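MutT/nudix family protein (Enterococcus faecalis, PDB 2FML) is of unknown function but, with a Nudix domain and an NrtR-type winged-helix domain, may recognise nucleotide-like ligands and regulate transcription. Local coordinates at residues 54-59 / 225-230; 115-118 / 122-125; 149-154 / 192-197. One frame throughout, in Å; residues are numbered along the deposited sequence.

In the fold
All three contacts reach the mixed sheet of the Nudix domain. Contacts 1 and 3 are close neighbours, their centres about 7 Å apart, because strands 55-63 and 143-154 pair antiparallel and the consecutive helices 186-200 and 217-228 each meet one of them. Contact 2 is remote, its centre about 30 Å from that of contact 1 and about 23 Å from that of contact 3, at the start of strand 123-131. Along the chain, contacts 2 and 3 follow one another inside the long loop that contact 1 closes. Contact 1 joins the Nudix and winged-helix regions, and contact 3 lies beside that junction, consistent with coupling between a ligand-binding and a DNA-binding part.

Contact 1: 54-59 / 225-230; sequences DQLKVL and AKFLGV
Leu-56 of strand 55-63 and Lys-226 in the last turn of helix 217-228 are the residues whose CA atoms come closest, 7.0 Å apart. The strand belongs to the Nudix sheet and the helix to the winged-helix region, so this is an interdomain junction. Just before Leu-56, Asp-54 and Gln-55 form a G1 beta bulge at the turn from strand 39-50, with Asp-54 in the left-handed backbone region; Gly-229, with positive phi, marks where the chain leaves the helix.

Leu-56 carries the apolar part of the contact with both of its methyl branches. Its CD1 sits over the centre of one face of the Phe-227 ring, 3.7 Å from the centroid and only 10° off the ring normal, a CH-pi contact. CD2 lies toward the rim, 3.6 Å from Phe-227 CE2. The two side chains meet at about a right angle. Behind the fork, Leu-56 CG packs 3.6 Å from Lys-226 CB, the two side chains running past each other in opposite directions. Phe-227 also meets the Phe-194 ring, the planes at about 40°, so the junction extends toward helix 186-200.

Lys-226 continues past Leu-56 to the bulge. A near-eclipsed chi2 of -22° and a further bend at chi3 fold its chain at a slant across the Asp-54 side chain, bringing CD to 3.8 Å from Asp-54 OD1, a carboxylate oxygen that is hydrogen-bonded to Tyr-49 OH. The opposite charges remain beyond salt-bridge distance, Lys-226 NZ lying 4.5 Å from Asp-54 OD2, and their attraction is probably modest. The nearest approach is made by a methylene: Lys-226 CE stands 3.3 Å from the backbone O of Asp-54.

Contact 2: 115-118 / 122-125; sequences PDRD and WVVT
Arg-117 folds back onto Val-123 and Thr-125 from the 115-118 loop, part of the connection between the antiparallel strands 106-112 and 123-131 of the Nudix-domain sheet. From CB, its chain runs straight through CG to CD, both of which pass 3.6 Å from Val-123 O. A turn at chi3 (-68°) then sends the guanidinium across the strand, over Thr-125. NE has its partner in Asp-185, a salt bridge that helps fix the rotation of the group. Beyond CZ, NH1 donates to Val-123 O at 3.2 Å with an N-H...O angle of 160°. The oxygen lies in the guanidinium plane, yet the donor stands well above the carbonyl plane, 69° out of it, so the bond is fairly straight at the nitrogen but off the oxygen's lone pairs. Thr-125 CG2 lies over one guanidinium face near its rim, 3.5 Å from Arg-117 NH2. The hydroxyl of Thr-125 is engaged with Asp-43 and Thr-41.

Asp-118 adds an apolar touch, its CB packing 3.6 Å from Val-123 CB, while OD2 is salt-bridged to Arg-120. A glycerol, probably from the crystallisation liquor, hydrogen-bonds to both Asp-118 OD2 and Arg-117 NH1 and may mark a pocket. At the other end of the loop, Pro-115 O accepts a hydrogen bond from Arg-81 of the second subunit.

The loop thus lies over the start of strand 123-131, which pairs antiparallel with strand 106-112 and parallel with strand 39-50, while Asp-185 comes from just before helix 186-200.

Contact 3: 149-154 / 192-197; sequences FNLERH and KAFNRV
Strand 143-154 of the Nudix sheet meets segment 192-197 of helix 186-200 through one aromatic side chain, Phe-194, which touches Leu-151 and Arg-153, alternate residues whose side chains leave the strand on the same side. The backbones stay well separated, with the CA atoms of Arg-153 and Phe-194 9.7 Å apart, and the side chains bridge the interval. Phe-194 reaches across with its CG anti to the backbone N (chi1 -169°), which carries the ring out from the helix toward the strand.

Leu-151 approaches the ring at its edge, near the ring plane, with CD2 4.2 Å from Phe-194 CD1. At the far end of the ring, Arg-153 contributes its aliphatic stem: CB lies 4.0 Å from Phe-194 CZ, and CD is at the same distance from CE2. The stem, extended from CG to NE, crosses the ring obliquely and carries the guanidinium past the ring's CE2 corner toward backbone oxygens. The guanidinium and ring planes are 74° apart, and Arg-153 NH1 comes within 4.1 Å of Phe-194 CE2 at an oblique approach. Ile-158 and Leu-171 also pack on Phe-194.

The polar end of Arg-153 finds backbone oxygens instead: NE donates to Gly-155 O, and NH1 to Phe-227 O near the end of helix 217-228. A positive group next to the carboxyl end of a helix would probably be favoured by the helix dipole. Arg-153 therefore works in two ways, its methylenes packing on Phe-194 while its guanidinium binds main-chain carbonyls, one of them in the winged-helix region.

Contact 1: 54-59 / 225-230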
ATOM      1  N   ASP A  54      23.768   4.862  19.195  1.00 59.93           N
ATOM      2  CA  ASP A  54      22.631   3.921  19.253  1.00 59.95           C
ATOM      3  C   ASP A  54      21.300   4.659  19.001  1.00 59.47           C
ATOM      4  O   ASP A  54      20.331   4.493  19.731  1.00 59.61           O
ATOM      5  CB  ASP A  54      22.636   3.094  20.569  1.00 60.01           C
ATOM      6  CG  ASP A  54      21.962   1.711  20.423  1.00 62.06           C
ATOM      7  OD1 ASP A  54      21.351   1.416  19.368  1.00 65.29           O
ATOM      8  OD2 ASP A  54      22.042   0.892  21.364  1.00 62.39           O
ATOM      9  N   GLN A  55      21.249   5.456  17.937  1.00 59.27           N
ATOM     10  CA  GLN A  55      20.140   6.397  17.732  1.00 60.05           C
ATOM     11  C   GLN A  55      19.494   6.105  16.400  1.00 57.34           C
ATOM     12  O   GLN A  55      20.174   6.170  15.393  1.00 56.61           O
ATOM     13  CB  GLN A  55      20.611   7.871  17.771  1.00 58.99           C
ATOM     14  CG  GLN A  55      20.231   8.713  19.039  1.00 64.86           C
ATOM     15  CD  GLN A  55      21.384   9.721  19.548  1.00 66.29           C
ATOM     16  OE1 GLN A  55      21.972  10.483  18.753  1.00 73.75           O
ATOM     17  NE2 GLN A  55      21.680   9.702  20.880  1.00 69.98           N
ATOM     18  N   LEU A  56      18.202   5.749  16.415  1.00 55.41           N
ATOM     19  CA  LEU A  56      17.377   5.818  15.226  1.00 55.43           C
ATOM     20  C   LEU A  56      17.108   7.293  14.940  1.00 55.23           C
ATOM     21  O   LEU A  56      16.891   8.081  15.853  1.00 54.69           O
ATOM     22  CB  LEU A  56      16.044   5.127  15.417  1.00 55.16           C
ATOM     23  CG  LEU A  56      15.923   3.613  15.569  1.00 55.83           C
ATOM     24  CD1 LEU A  56      14.420   3.288  15.839  1.00 55.81           C
ATOM     25  CD2 LEU A  56      16.402   2.852  14.348  1.00 55.47           C
ATOM     26  N   LYS A  57      17.156   7.681  13.678  1.00 54.44           N
ATOM     27  CA  LYS A  57      16.806   9.049  13.322  1.00 53.56           C
ATOM     28  C   LYS A  57      15.816   9.034  12.154  1.00 53.22           C
ATOM     29  O   LYS A  57      15.724   8.060  11.411  1.00 53.38           O
ATOM     30  CB  LYS A  57      18.053   9.893  13.002  1.00 53.16           C
ATOM     31  CG  LYS A  57      19.202   9.771  13.970  1.00 53.11           C
ATOM     32  CD  LYS A  57      20.032  11.029  14.034  1.00 51.02           C
ATOM     33  CE  LYS A  57      21.285  10.802  14.857  1.00 54.70           C
ATOM     34  NZ  LYS A  57      22.269  11.950  14.923  1.00 54.76           N
ATOM     35  N   VAL A  58      15.049  10.113  12.024  1.00 52.75           N
ATOM     36  CA  VAL A  58      14.096  10.260  10.943  1.00 52.01           C
ATOM     37  C   VAL A  58      14.258  11.684  10.363  1.00 51.79           C
ATOM     38  O   VAL A  58      14.482  12.627  11.121  1.00 50.89           O
ATOM     39  CB  VAL A  58      12.645  10.001  11.436  1.00 52.47           C
ATOM     40  CG1 VAL A  58      12.266  10.992  12.570  1.00 52.17           C
ATOM     41  CG2 VAL A  58      11.631  10.052  10.213  1.00 51.14           C
ATOM     42  N   LEU A  59      14.220  11.820   9.040  1.00 50.50           N
ATOM     43  CA  LEU A  59      14.447  13.120   8.425  1.00 51.26           C
ATOM     44  C   LEU A  59      13.129  13.933   8.402  1.00 52.38           C
ATOM     45  O   LEU A  59      12.094  13.398   7.973  1.00 51.93           O
ATOM     46  CB  LEU A  59      15.000  12.955   7.004  1.00 51.37           C
ATOM     47  CG  LEU A  59      15.473  14.199   6.274  1.00 51.01           C
ATOM     48  CD1 LEU A  59      16.230  13.803   5.058  1.00 53.93           C
ATOM     49  CD2 LEU A  59      14.209  14.993   5.877  1.00 54.99           C
ATOM     50  N   ALA A 225      15.935  -3.651  19.210  1.00 63.39           N
ATOM     51  CA  ALA A 225      15.508  -3.144  20.515  1.00 63.09           C
ATOM     52  C   ALA A 225      15.051  -1.662  20.436  1.00 62.63           C
ATOM     53  O   ALA A 225      14.134  -1.269  21.164  1.00 61.68           O
ATOM     54  CB  ALA A 225      16.588  -3.363  21.583  1.00 62.14           C
ATOM     55  N   LYS A 226      15.696  -0.855  19.582  1.00 62.84           N
ATOM     56  CA  LYS A 226      15.255   0.550  19.361  1.00 63.74           C
ATOM     57  C   LYS A 226      13.798   0.612  18.826  1.00 63.65           C
ATOM     58  O   LYS A 226      13.025   1.496  19.207  1.00 63.32           O
ATOM     59  CB  LYS A 226      16.190   1.384  18.421  1.00 63.95           C
ATOM     60  CG  LYS A 226      17.615   1.762  18.941  1.00 62.72           C
ATOM     61  CD  LYS A 226      17.773   1.748  20.453  1.00 66.04           C
ATOM     62  CE  LYS A 226      17.672   3.102  21.136  1.00 67.90           C
ATOM     63  NZ  LYS A 226      18.288   3.077  22.556  1.00 62.96           N
ATOM     64  N   PHE A 227      13.439  -0.324  17.942  1.00 63.19           N
ATOM     65  CA  PHE A 227      12.039  -0.448  17.491  1.00 62.35           C
ATOM     66  C   PHE A 227      11.093  -1.073  18.533  1.00 61.79           C
ATOM     67  O   PHE A 227       9.913  -0.698  18.602  1.00 61.51           O
ATOM     68  CB  PHE A 227      11.956  -1.159  16.145  1.00 61.32           C
ATOM     69  CG  PHE A 227      12.404  -0.302  15.005  1.00 60.81           C
ATOM     70  CD1 PHE A 227      11.556   0.699  14.480  1.00 60.53           C
ATOM     71  CD2 PHE A 227      13.663  -0.466  14.467  1.00 57.59           C
ATOM     72  CE1 PHE A 227      11.947   1.519  13.424  1.00 62.37           C
ATOM     73  CE2 PHE A 227      14.063   0.308  13.402  1.00 60.48           C
ATOM     74  CZ  PHE A 227      13.226   1.330  12.879  1.00 61.72           C
ATOM     75  N   LEU A 228      11.623  -1.994  19.338  1.00 60.94           N
ATOM     76  CA  LEU A 228      10.852  -2.684  20.381  1.00 60.09           C
ATOM     77  C   LEU A 228      10.691  -1.808  21.596  1.00 60.02           C
ATOM     78  O   LEU A 228       9.695  -1.890  22.284  1.00 59.58           O
ATOM     79  CB  LEU A 228      11.488  -4.049  20.728  1.00 59.97           C
ATOM     80  CG  LEU A 228      11.276  -5.082  19.597  1.00 60.65           C
ATOM     81  CD1 LEU A 228      12.154  -6.321  19.699  1.00 59.12           C
ATOM     82  CD2 LEU A 228       9.810  -5.477  19.435  1.00 58.00           C
ATOM     83  N   GLY A 229      11.673  -0.938  21.831  1.00 61.00           N
ATOM     84  CA  GLY A 229      11.660  -0.013  22.961  1.00 61.58           C
ATOM     85  C   GLY A 229      12.145  -0.705  24.214  1.00 62.06           C
ATOM     86  O   GLY A 229      11.765  -0.346  25.311  1.00 62.46           O
ATOM     87  N   VAL A 230      12.989  -1.714  24.027  1.00 62.59           N
ATOM     88  CA  VAL A 230      13.584  -2.474  25.106  1.00 62.14           C
ATOM     89  C   VAL A 230      15.142  -2.326  25.085  1.00 62.29           C
ATOM     90  O   VAL A 230      15.736  -1.849  24.123  1.00 61.72           O
ATOM     91  CB  VAL A 230      13.192  -3.990  25.013  1.00 61.93           C
ATOM     92  CG1 VAL A 230      11.679  -4.189  25.007  1.00 61.69           C
ATOM     93  CG2 VAL A 230      13.820  -4.631  23.785  1.00 62.20           C
TER

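Contact 2: 115-118 / 122-125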
ATOM      1  N   PRO A 115     -10.545  12.802   3.468  1.00 58.12           N
ATOM      2  CA  PRO A 115     -10.980  13.901   2.594  1.00 58.16           C
ATOM      3  C   PRO A 115     -10.555  15.304   3.034  1.00 58.50           C
ATOM      4  O   PRO A 115     -10.556  16.233   2.216  1.00 58.71           O
ATOM      5  CB  PRO A 115     -12.519  13.757   2.602  1.00 59.26           C
ATOM      6  CG  PRO A 115     -12.783  12.327   2.939  1.00 59.18           C
ATOM      7  CD  PRO A 115     -11.674  11.956   3.910  1.00 57.55           C
ATOM      8  N   ASP A 116     -10.178  15.472   4.301  1.00 56.77           N
ATOM      9  CA  ASP A 116      -9.732  16.764   4.787  1.00 55.71           C
ATOM     10  C   ASP A 116      -8.326  16.766   5.387  1.00 55.02           C
ATOM     11  O   ASP A 116      -8.033  17.654   6.227  1.00 54.04           O
ATOM     12  CB  ASP A 116     -10.710  17.261   5.871  1.00 57.63           C
ATOM     13  CG  ASP A 116     -10.839  16.246   7.022  1.00 61.51           C
ATOM     14  OD1 ASP A 116     -10.190  15.144   6.947  1.00 62.87           O
ATOM     15  OD2 ASP A 116     -11.590  16.527   7.974  1.00 64.34           O
ATOM     16  N   ARG A 117      -7.470  15.815   4.986  1.00 51.32           N
ATOM     17  CA  ARG A 117      -6.104  15.804   5.449  1.00 51.66           C
ATOM     18  C   ARG A 117      -5.248  17.044   4.998  1.00 52.30           C
ATOM     19  O   ARG A 117      -4.260  17.347   5.632  1.00 50.32           O
ATOM     20  CB  ARG A 117      -5.386  14.493   4.987  1.00 52.51           C
ATOM     21  CG  ARG A 117      -5.293  14.292   3.462  1.00 52.18           C
ATOM     22  CD  ARG A 117      -4.570  12.997   3.179  1.00 50.11           C
ATOM     23  NE  ARG A 117      -3.193  13.175   3.594  1.00 51.24           N
ATOM     24  CZ  ARG A 117      -2.301  13.922   2.945  1.00 53.18           C
ATOM     25  NH1 ARG A 117      -2.631  14.531   1.796  1.00 54.12           N
ATOM     26  NH2 ARG A 117      -1.097  14.108   3.470  1.00 51.23           N
ATOM     27  N   ASP A 118      -5.628  17.729   3.902  1.00 51.59           N
ATOM     28  CA  ASP A 118      -4.854  18.904   3.424  1.00 51.27           C
ATOM     29  C   ASP A 118      -5.790  20.103   3.346  1.00 50.20           C
ATOM     30  O   ASP A 118      -6.811  20.024   2.687  1.00 50.21           O
ATOM     31  CB  ASP A 118      -4.216  18.556   2.039  1.00 51.22           C
ATOM     32  CG  ASP A 118      -3.108  19.518   1.595  1.00 51.81           C
ATOM     33  OD1 ASP A 118      -3.264  20.741   1.625  1.00 49.36           O
ATOM     34  OD2 ASP A 118      -2.061  19.043   1.155  1.00 55.24           O
ATOM     35  N   TRP A 122      -9.004  18.544  -1.903  1.00 53.87           N
ATOM     36  CA  TRP A 122      -8.772  17.126  -2.129  1.00 52.20           C
ATOM     37  C   TRP A 122      -7.340  16.767  -2.578  1.00 52.31           C
ATOM     38  O   TRP A 122      -6.941  16.955  -3.741  1.00 50.55           O
ATOM     39  CB  TRP A 122      -9.784  16.650  -3.147  1.00 50.76           C
ATOM     40  CG  TRP A 122     -10.030  15.086  -3.153  1.00 49.48           C
ATOM     41  CD1 TRP A 122      -9.624  14.155  -2.252  1.00 45.75           C
ATOM     42  CD2 TRP A 122     -10.750  14.397  -4.177  1.00 46.87           C
ATOM     43  NE1 TRP A 122     -10.067  12.900  -2.653  1.00 47.93           N
ATOM     44  CE2 TRP A 122     -10.781  13.035  -3.818  1.00 49.54           C
ATOM     45  CE3 TRP A 122     -11.395  14.837  -5.395  1.00 46.43           C
ATOM     46  CZ2 TRP A 122     -11.402  12.068  -4.612  1.00 51.09           C
ATOM     47  CZ3 TRP A 122     -12.069  13.869  -6.158  1.00 48.03           C
ATOM     48  CH2 TRP A 122     -12.044  12.503  -5.766  1.00 47.01           C
ATOM     49  N   VAL A 123      -6.583  16.256  -1.621  1.00 52.40           N
ATOM     50  CA  VAL A 123      -5.163  15.912  -1.824  1.00 52.23           C
ATOM     51  C   VAL A 123      -4.913  14.528  -1.261  1.00 53.17           C
ATOM     52  O   VAL A 123      -5.217  14.245  -0.092  1.00 53.40           O
ATOM     53  CB  VAL A 123      -4.157  16.951  -1.222  1.00 51.65           C
ATOM     54  CG1 VAL A 123      -2.691  16.601  -1.604  1.00 48.13           C
ATOM     55  CG2 VAL A 123      -4.493  18.398  -1.684  1.00 46.63           C
ATOM     56  N   VAL A 124      -4.389  13.638  -2.121  1.00 53.96           N
ATOM     57  CA  VAL A 124      -4.116  12.239  -1.709  1.00 52.83           C
ATOM     58  C   VAL A 124      -2.599  12.013  -1.803  1.00 54.11           C
ATOM     59  O   VAL A 124      -1.945  12.410  -2.755  1.00 51.84           O
ATOM     60  CB  VAL A 124      -4.932  11.193  -2.590  1.00 52.63           C
ATOM     61  CG1 VAL A 124      -4.616   9.649  -2.224  1.00 54.16           C
ATOM     62  CG2 VAL A 124      -6.407  11.456  -2.410  1.00 50.58           C
ATOM     63  N   THR A 125      -2.062  11.351  -0.786  1.00 54.20           N
ATOM     64  CA  THR A 125      -0.670  11.112  -0.750  1.00 53.69           C
ATOM     65  C   THR A 125      -0.307   9.603  -0.760  1.00 52.54           C
ATOM     66  O   THR A 125      -0.948   8.800  -0.158  1.00 52.92           O
ATOM     67  CB  THR A 125      -0.067  11.920   0.398  1.00 55.19           C
ATOM     68  OG1 THR A 125       1.302  12.203   0.111  1.00 59.81           O
ATOM     69  CG2 THR A 125      -0.156  11.169   1.770  1.00 56.36           C
TER

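Contact 3: 149-154 / 192-197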
ATOM      1  N   PHE A 149      16.104  14.010  12.775  1.00 54.28           N
ATOM      2  CA  PHE A 149      15.576  14.059  14.123  1.00 54.57           C
ATOM      3  C   PHE A 149      15.879  12.753  14.833  1.00 55.43           C
ATOM      4  O   PHE A 149      15.721  11.673  14.282  1.00 55.74           O
ATOM      5  CB  PHE A 149      14.056  14.298  14.100  1.00 53.56           C
ATOM      6  CG  PHE A 149      13.661  15.772  14.055  1.00 51.85           C
ATOM      7  CD1 PHE A 149      14.038  16.585  12.982  1.00 47.35           C
ATOM      8  CD2 PHE A 149      12.841  16.319  15.065  1.00 51.70           C
ATOM      9  CE1 PHE A 149      13.693  17.932  12.948  1.00 47.72           C
ATOM     10  CE2 PHE A 149      12.446  17.685  15.041  1.00 46.39           C
ATOM     11  CZ  PHE A 149      12.905  18.485  13.994  1.00 49.95           C
ATOM     12  N   ASN A 150      16.299  12.858  16.070  1.00 55.90           N
ATOM     13  CA  ASN A 150      16.373  11.705  16.935  1.00 56.78           C
ATOM     14  C   ASN A 150      15.019  11.051  17.120  1.00 56.28           C
ATOM     15  O   ASN A 150      14.049  11.706  17.501  1.00 55.40           O
ATOM     16  CB  ASN A 150      16.802  12.189  18.303  1.00 58.10           C
ATOM     17  CG  ASN A 150      17.941  11.430  18.818  1.00 64.58           C
ATOM     18  OD1 ASN A 150      19.077  11.954  18.853  1.00 69.60           O
ATOM     19  ND2 ASN A 150      17.701  10.136  19.159  1.00 67.52           N
ATOM     20  N   LEU A 151      14.949   9.759  16.894  1.00 56.08           N
ATOM     21  CA  LEU A 151      13.706   9.032  17.084  1.00 56.31           C
ATOM     22  C   LEU A 151      13.847   7.952  18.202  1.00 56.92           C
ATOM     23  O   LEU A 151      14.633   7.002  18.095  1.00 57.44           O
ATOM     24  CB  LEU A 151      13.286   8.442  15.737  1.00 54.74           C
ATOM     25  CG  LEU A 151      12.375   7.217  15.811  1.00 58.42           C
ATOM     26  CD1 LEU A 151      10.929   7.544  16.266  1.00 53.82           C
ATOM     27  CD2 LEU A 151      12.393   6.518  14.447  1.00 59.52           C
ATOM     28  N   GLU A 152      13.059   8.074  19.258  1.00 57.91           N
ATOM     29  CA  GLU A 152      13.158   7.163  20.392  1.00 58.22           C
ATOM     30  C   GLU A 152      11.782   6.622  20.803  1.00 58.46           C
ATOM     31  O   GLU A 152      10.802   7.394  20.920  1.00 58.34           O
ATOM     32  CB  GLU A 152      13.834   7.902  21.539  1.00 58.94           C
ATOM     33  CG  GLU A 152      14.022   7.118  22.755  1.00 63.79           C
ATOM     34  CD  GLU A 152      15.391   7.301  23.354  1.00 74.92           C
ATOM     35  OE1 GLU A 152      15.826   8.474  23.523  1.00 79.95           O
ATOM     36  OE2 GLU A 152      16.039   6.268  23.679  1.00 78.62           O
ATOM     37  N   ARG A 153      11.705   5.304  21.012  1.00 58.60           N
ATOM     38  CA  ARG A 153      10.517   4.664  21.587  1.00 58.55           C
ATOM     39  C   ARG A 153      10.502   4.576  23.135  1.00 59.63           C
ATOM     40  O   ARG A 153      11.457   4.081  23.769  1.00 58.98           O
ATOM     41  CB  ARG A 153      10.302   3.275  21.021  1.00 57.48           C
ATOM     42  CG  ARG A 153       8.966   2.726  21.497  1.00 55.91           C
ATOM     43  CD  ARG A 153       8.721   1.376  20.918  1.00 57.20           C
ATOM     44  NE  ARG A 153       7.484   0.773  21.405  1.00 58.15           N
ATOM     45  CZ  ARG A 153       6.883  -0.277  20.852  1.00 57.43           C
ATOM     46  NH1 ARG A 153       7.392  -0.894  19.789  1.00 56.80           N
ATOM     47  NH2 ARG A 153       5.751  -0.712  21.363  1.00 59.64           N
ATOM     48  N   HIS A 154       9.409   5.060  23.721  1.00 60.35           N
ATOM     49  CA  HIS A 154       9.164   4.942  25.162  1.00 62.02           C
ATOM     50  C   HIS A 154       7.784   4.322  25.355  1.00 61.20           C
ATOM     51  O   HIS A 154       6.789   5.041  25.393  1.00 60.16           O
ATOM     52  CB  HIS A 154       9.222   6.326  25.840  1.00 63.03           C
ATOM     53  CG  HIS A 154      10.565   6.983  25.754  1.00 67.51           C
ATOM     54  ND1 HIS A 154      10.833   8.013  24.875  1.00 73.31           N
ATOM     55  CD2 HIS A 154      11.727   6.736  26.407  1.00 72.33           C
ATOM     56  CE1 HIS A 154      12.093   8.396  25.012  1.00 72.97           C
ATOM     57  NE2 HIS A 154      12.664   7.624  25.920  1.00 74.37           N
ATOM     58  N   LYS A 192       2.512   5.009  11.120  1.00 57.46           N
ATOM     59  CA  LYS A 192       2.358   3.883  10.140  1.00 58.16           C
ATOM     60  C   LYS A 192       3.709   3.256   9.765  1.00 57.42           C
ATOM     61  O   LYS A 192       3.844   2.033   9.751  1.00 58.44           O
ATOM     62  CB  LYS A 192       1.571   4.304   8.890  1.00 56.81           C
ATOM     63  CG  LYS A 192       1.116   3.184   7.886  1.00 58.76           C
ATOM     64  CD  LYS A 192      -0.204   2.401   8.264  1.00 60.19           C
ATOM     65  CE  LYS A 192      -1.501   3.183   8.283  1.00 66.20           C
ATOM     66  NZ  LYS A 192      -2.726   2.194   8.523  1.00 67.41           N
ATOM     67  N   ALA A 193       4.695   4.098   9.484  1.00 57.23           N
ATOM     68  CA  ALA A 193       6.056   3.655   9.137  1.00 56.82           C
ATOM     69  C   ALA A 193       6.712   2.918  10.281  1.00 57.41           C
ATOM     70  O   ALA A 193       7.364   1.850  10.060  1.00 57.38           O
ATOM     71  CB  ALA A 193       6.937   4.864   8.677  1.00 55.71           C
ATOM     72  N   PHE A 194       6.548   3.446  11.509  1.00 56.91           N
ATOM     73  CA  PHE A 194       7.208   2.849  12.660  1.00 56.63           C
ATOM     74  C   PHE A 194       6.629   1.457  12.962  1.00 57.72           C
ATOM     75  O   PHE A 194       7.383   0.494  13.197  1.00 57.47           O
ATOM     76  CB  PHE A 194       7.126   3.789  13.891  1.00 56.22           C
ATOM     77  CG  PHE A 194       7.992   3.358  15.022  1.00 55.03           C
ATOM     78  CD1 PHE A 194       9.287   3.802  15.113  1.00 53.07           C
ATOM     79  CD2 PHE A 194       7.521   2.441  15.976  1.00 57.89           C
ATOM     80  CE1 PHE A 194      10.112   3.351  16.174  1.00 54.27           C
ATOM     81  CE2 PHE A 194       8.346   1.959  17.021  1.00 53.70           C
ATOM     82  CZ  PHE A 194       9.644   2.440  17.114  1.00 54.88           C
ATOM     83  N   ASN A 195       5.295   1.374  12.980  1.00 57.83           N
ATOM     84  CA  ASN A 195       4.567   0.122  13.244  1.00 58.58           C
ATOM     85  C   ASN A 195       4.793  -0.914  12.105  1.00 58.96           C
ATOM     86  O   ASN A 195       4.809  -2.117  12.355  1.00 58.94           O
ATOM     87  CB  ASN A 195       3.068   0.445  13.437  1.00 58.76           C
ATOM     88  CG  ASN A 195       2.798   1.052  14.792  1.00 58.79           C
ATOM     89  OD1 ASN A 195       3.587   0.835  15.713  1.00 58.76           O
ATOM     90  ND2 ASN A 195       1.711   1.807  14.942  1.00 53.96           N
ATOM     91  N   ARG A 196       4.979  -0.434  10.869  1.00 58.29           N
ATOM     92  CA  ARG A 196       5.213  -1.325   9.735  1.00 59.41           C
ATOM     93  C   ARG A 196       6.531  -2.070   9.903  1.00 60.15           C
ATOM     94  O   ARG A 196       6.605  -3.262   9.609  1.00 60.73           O
ATOM     95  CB  ARG A 196       5.183  -0.568   8.381  1.00 58.41           C
ATOM     96  CG  ARG A 196       5.593  -1.437   7.139  1.00 57.74           C
ATOM     97  CD  ARG A 196       4.458  -2.384   6.733  1.00 54.33           C
ATOM     98  NE  ARG A 196       3.140  -1.730   6.951  1.00 56.52           N
ATOM     99  CZ  ARG A 196       2.417  -1.107   6.040  1.00 55.62           C
ATOM    100  NH1 ARG A 196       2.844  -1.038   4.774  1.00 56.06           N
ATOM    101  NH2 ARG A 196       1.248  -0.568   6.397  1.00 56.74           N
ATOM    102  N   VAL A 197       7.557  -1.363  10.359  1.00 61.01           N
ATOM    103  CA  VAL A 197       8.866  -1.968  10.674  1.00 63.16           C
ATOM    104  C   VAL A 197       8.794  -3.031  11.833  1.00 65.04           C
ATOM    105  O   VAL A 197       9.230  -4.186  11.659  1.00 65.82           O
ATOM    106  CB  VAL A 197       9.942  -0.871  10.991  1.00 62.67           C
ATOM    107  CG1 VAL A 197      11.283  -1.522  11.408  1.00 61.60           C
ATOM    108  CG2 VAL A 197      10.106   0.127   9.816  1.00 61.90           C
TER